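Local coordinates for hydrolase, haloacid dehalogenase-like family (PDB 3S6J), which probably acts as a metal-dependent sugar phosphatase of the haloacid dehalogenase-like family, its core domain carrying a bound calcium ion, at residues E[93-102]-E[211-219]. Sequence-based numbering, arbitrary orientation.
Sequences LPGAVELLET and DPLDLLNHL
Two helices of the Rossmann-like HAD core, 96-105 and 212-217, start side by side here, and Gly95, the N-cap of the first, meets Pro212, the first residue of the second. The type II turn from Leu93 to Ala96 presents Pro94 O to the first turn of the partner, where Leu213 N meets it in a weak, bent hydrogen bond (3.1 Å, 129°). The Pro212 ring lies against the same turn, its CD 3.3 Å from Pro94 O and its CG 4.0 Å from Ala96 CB. Gly95, with positive phi and no side chain, lets the backbones close to 4.0 Å between its CA and that of Leu213. Asp211 caps its own helix through OD1, which accepts from Asp214 N, while its OD2 forms a salt bridge with Arg43 of the second subunit. The axes of 96-102 and 212-217 diverge by 37°. Leu99, its CG anti to the backbone N (chi1 178°), sends CD1 to Leu216 CD1 (4.0 Å), the two side chains sliding past each other in opposite directions, and CD2 to Leu215 CD2 (4.2 Å). The Leu216 side chain meets the extended Glu98 chain at about a right angle, CD2 3.7 Å from Glu98 CG. Beneath, Leu99 rests on Phe11 of strand 8-11 and Leu215 on Leu190 of strand 186-190.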
loop_
_atom_site.group_PDB
_atom_site.type_symbol
_atom_site.label_atom_id
_atom_site.label_comp_id
_atom_site.label_asym_id
_atom_site.label_seq_id
_atom_site.Cartn_x
_atom_site.Cartn_y
_atom_site.Cartn_z
ATOM N N LEU E 93 -7.960 7.035 -12.427
ATOM C CA LEU E 93 -6.719 6.351 -12.831
ATOM C C LEU E 93 -6.521 6.407 -14.356
ATOM O O LEU E 93 -7.502 6.441 -15.083
ATOM C CB LEU E 93 -6.757 4.891 -12.359
ATOM C CG LEU E 93 -6.389 4.662 -10.891
ATOM C CD1 LEU E 93 -7.016 3.392 -10.306
ATOM C CD2 LEU E 93 -4.860 4.664 -10.746
ATOM N N PRO E 94 -5.252 6.376 -14.839
ATOM C CA PRO E 94 -4.951 6.406 -16.283
ATOM C C PRO E 94 -5.709 5.358 -17.085
ATOM O O PRO E 94 -5.695 4.188 -16.719
ATOM C CB PRO E 94 -3.457 6.066 -16.349
ATOM C CG PRO E 94 -2.905 6.436 -15.036
ATOM C CD PRO E 94 -4.026 6.233 -14.027
ATOM N N GLY E 95 -6.350 5.777 -18.172
ATOM C CA GLY E 95 -7.006 4.854 -19.074
ATOM C C GLY E 95 -8.408 4.503 -18.663
ATOM O O GLY E 95 -9.142 3.887 -19.430
ATOM N N ALA E 96 -8.772 4.887 -17.439
ATOM C CA ALA E 96 -10.049 4.503 -16.835
ATOM C C ALA E 96 -11.246 4.973 -17.646
ATOM O O ALA E 96 -12.140 4.191 -17.975
ATOM C CB ALA E 96 -10.141 5.045 -15.426
ATOM N N VAL E 97 -11.286 6.264 -17.934
ATOM C CA VAL E 97 -12.369 6.811 -18.736
ATOM C C VAL E 97 -12.273 6.274 -20.161
ATOM O O VAL E 97 -13.261 5.791 -20.718
ATOM C CB VAL E 97 -12.345 8.355 -18.739
ATOM C CG1 VAL E 97 -13.169 8.890 -19.890
ATOM C CG2 VAL E 97 -12.850 8.897 -17.401
ATOM N N GLU E 98 -11.077 6.336 -20.739
ATOM C CA GLU E 98 -10.885 5.848 -22.098
ATOM C C GLU E 98 -11.304 4.396 -22.272
ATOM O O GLU E 98 -11.834 4.033 -23.331
ATOM C CB GLU E 98 -9.441 6.005 -22.556
ATOM C CG GLU E 98 -9.215 5.467 -23.962
ATOM C CD GLU E 98 -7.837 5.796 -24.482
ATOM O OE1 GLU E 98 -7.029 6.272 -23.663
ATOM O OE2 GLU E 98 -7.558 5.593 -25.698
ATOM N N LEU E 99 -11.062 3.565 -21.252
ATOM C CA LEU E 99 -11.474 2.157 -21.302
ATOM C C LEU E 99 -12.989 2.083 -21.350
ATOM O O LEU E 99 -13.562 1.341 -22.150
ATOM C CB LEU E 99 -10.938 1.365 -20.102
ATOM C CG LEU E 99 -11.332 -0.122 -20.015
ATOM C CD1 LEU E 99 -10.927 -0.889 -21.291
ATOM C CD2 LEU E 99 -10.764 -0.810 -18.760
ATOM N N LEU E 100 -13.645 2.867 -20.502
ATOM C CA LEU E 100 -15.107 2.826 -20.440
ATOM C C LEU E 100 -15.709 3.320 -21.750
ATOM O O LEU E 100 -16.640 2.712 -22.277
ATOM C CB LEU E 100 -15.631 3.634 -19.257
ATOM C CG LEU E 100 -15.355 3.019 -17.880
ATOM C CD1 LEU E 100 -15.728 3.997 -16.775
ATOM C CD2 LEU E 100 -16.096 1.675 -17.713
ATOM N N GLU E 101 -15.151 4.411 -22.275
ATOM C CA GLU E 101 -15.531 4.936 -23.580
ATOM C C GLU E 101 -15.318 3.906 -24.691
ATOM O O GLU E 101 -16.162 3.767 -25.585
ATOM C CB GLU E 101 -14.747 6.215 -23.885
ATOM C CG GLU E 101 -15.104 7.370 -22.962
ATOM C CD GLU E 101 -14.408 8.675 -23.322
ATOM O OE1 GLU E 101 -13.262 8.641 -23.827
ATOM O OE2 GLU E 101 -15.013 9.744 -23.081
ATOM N N THR E 102 -14.205 3.178 -24.632
ATOM C CA THR E 102 -13.939 2.141 -25.627
ATOM C C THR E 102 -15.030 1.077 -25.621
ATOM O O THR E 102 -15.501 0.664 -26.680
ATOM C CB THR E 102 -12.576 1.478 -25.432
ATOM O OG1 THR E 102 -11.546 2.474 -25.483
ATOM C CG2 THR E 102 -12.321 0.452 -26.535
ATOM N N ASP E 211 -2.774 -0.951 -14.603
ATOM C CA ASP E 211 -3.855 -0.006 -14.436
ATOM C C ASP E 211 -4.794 -0.135 -15.653
ATOM O O ASP E 211 -4.583 -0.994 -16.502
ATOM C CB ASP E 211 -3.294 1.418 -14.212
ATOM C CG ASP E 211 -2.330 1.865 -15.328
ATOM O OD1 ASP E 211 -2.448 1.337 -16.456
ATOM O OD2 ASP E 211 -1.454 2.729 -15.084
ATOM N N PRO E 212 -5.872 0.670 -15.706
ATOM C CA PRO E 212 -6.826 0.467 -16.806
ATOM C C PRO E 212 -6.189 0.646 -18.181
ATOM O O PRO E 212 -6.571 -0.062 -19.107
ATOM C CB PRO E 212 -7.896 1.533 -16.552
ATOM C CG PRO E 212 -7.808 1.794 -15.055
ATOM C CD PRO E 212 -6.360 1.632 -14.700
ATOM N N LEU E 213 -5.216 1.549 -18.298
ATOM C CA LEU E 213 -4.561 1.790 -19.578
ATOM C C LEU E 213 -3.801 0.545 -19.982
ATOM O O LEU E 213 -3.842 0.124 -21.147
ATOM C CB LEU E 213 -3.613 2.993 -19.515
ATOM C CG LEU E 213 -2.863 3.416 -20.795
ATOM C CD1 LEU E 213 -3.819 3.867 -21.894
ATOM C CD2 LEU E 213 -1.862 4.545 -20.514
ATOM N N ASP E 214 -3.103 -0.049 -19.019
ATOM C CA ASP E 214 -2.309 -1.228 -19.319
ATOM C C ASP E 214 -3.242 -2.340 -19.758
ATOM O O ASP E 214 -2.978 -3.053 -20.726
ATOM C CB ASP E 214 -1.474 -1.664 -18.117
ATOM C CG ASP E 214 -0.445 -2.713 -18.487
ATOM O OD1 ASP E 214 -0.150 -2.821 -19.709
ATOM O OD2 ASP E 214 0.057 -3.422 -17.570
ATOM N N LEU E 215 -4.357 -2.466 -19.045
ATOM C CA LEU E 215 -5.358 -3.470 -19.379
ATOM C C LEU E 215 -5.942 -3.200 -20.768
ATOM O O LEU E 215 -6.104 -4.114 -21.580
ATOM C CB LEU E 215 -6.459 -3.468 -18.320
ATOM C CG LEU E 215 -7.773 -4.179 -18.626
ATOM C CD1 LEU E 215 -7.553 -5.612 -19.027
ATOM C CD2 LEU E 215 -8.643 -4.112 -17.403
ATOM N N LEU E 216 -6.260 -1.939 -21.032
ATOM C CA LEU E 216 -6.835 -1.541 -22.315
ATOM C C LEU E 216 -5.932 -1.969 -23.469
ATOM O O LEU E 216 -6.407 -2.476 -24.483
ATOM C CB LEU E 216 -7.074 -0.025 -22.345
ATOM C CG LEU E 216 -7.406 0.691 -23.664
ATOM C CD1 LEU E 216 -8.572 0.058 -24.419
ATOM C CD2 LEU E 216 -7.699 2.164 -23.370
ATOM N N ASN E 217 -4.628 -1.769 -23.284
ATOM C CA ASN E 217 -3.617 -2.095 -24.284
ATOM C C ASN E 217 -3.454 -3.584 -24.504
ATOM O O ASN E 217 -2.845 -3.991 -25.473
ATOM C CB ASN E 217 -2.264 -1.496 -23.883
ATOM C CG ASN E 217 -2.183 -0.003 -24.163
ATOM O OD1 ASN E 217 -2.886 0.506 -25.031
ATOM N ND2 ASN E 217 -1.326 0.705 -23.427
ATOM N N HIS E 218 -3.988 -4.392 -23.595
ATOM C CA HIS E 218 -3.903 -5.841 -23.709
ATOM C C HIS E 218 -5.274 -6.486 -23.738
ATOM O O HIS E 218 -5.408 -7.689 -23.494
ATOM C CB HIS E 218 -3.116 -6.412 -22.539
ATOM C CG HIS E 218 -1.697 -5.959 -22.512
ATOM N ND1 HIS E 218 -0.665 -6.723 -23.011
ATOM C CD2 HIS E 218 -1.146 -4.797 -22.100
ATOM C CE1 HIS E 218 0.467 -6.055 -22.887
ATOM N NE2 HIS E 218 0.204 -4.889 -22.326
ATOM N N LEU E 219 -6.292 -5.687 -24.041
ATOM C CA LEU E 219 -7.669 -6.156 -23.997
ATOM C C LEU E 219 -7.896 -7.479 -24.754
ATOM O O LEU E 219 -8.742 -8.302 -24.365
ATOM C CB LEU E 219 -8.598 -5.064 -24.518
ATOM C CG LEU E 219 -10.049 -5.115 -24.054
ATOM C CD1 LEU E 219 -10.108 -5.090 -22.535
ATOM C CD2 LEU E 219 -10.840 -3.952 -24.674
#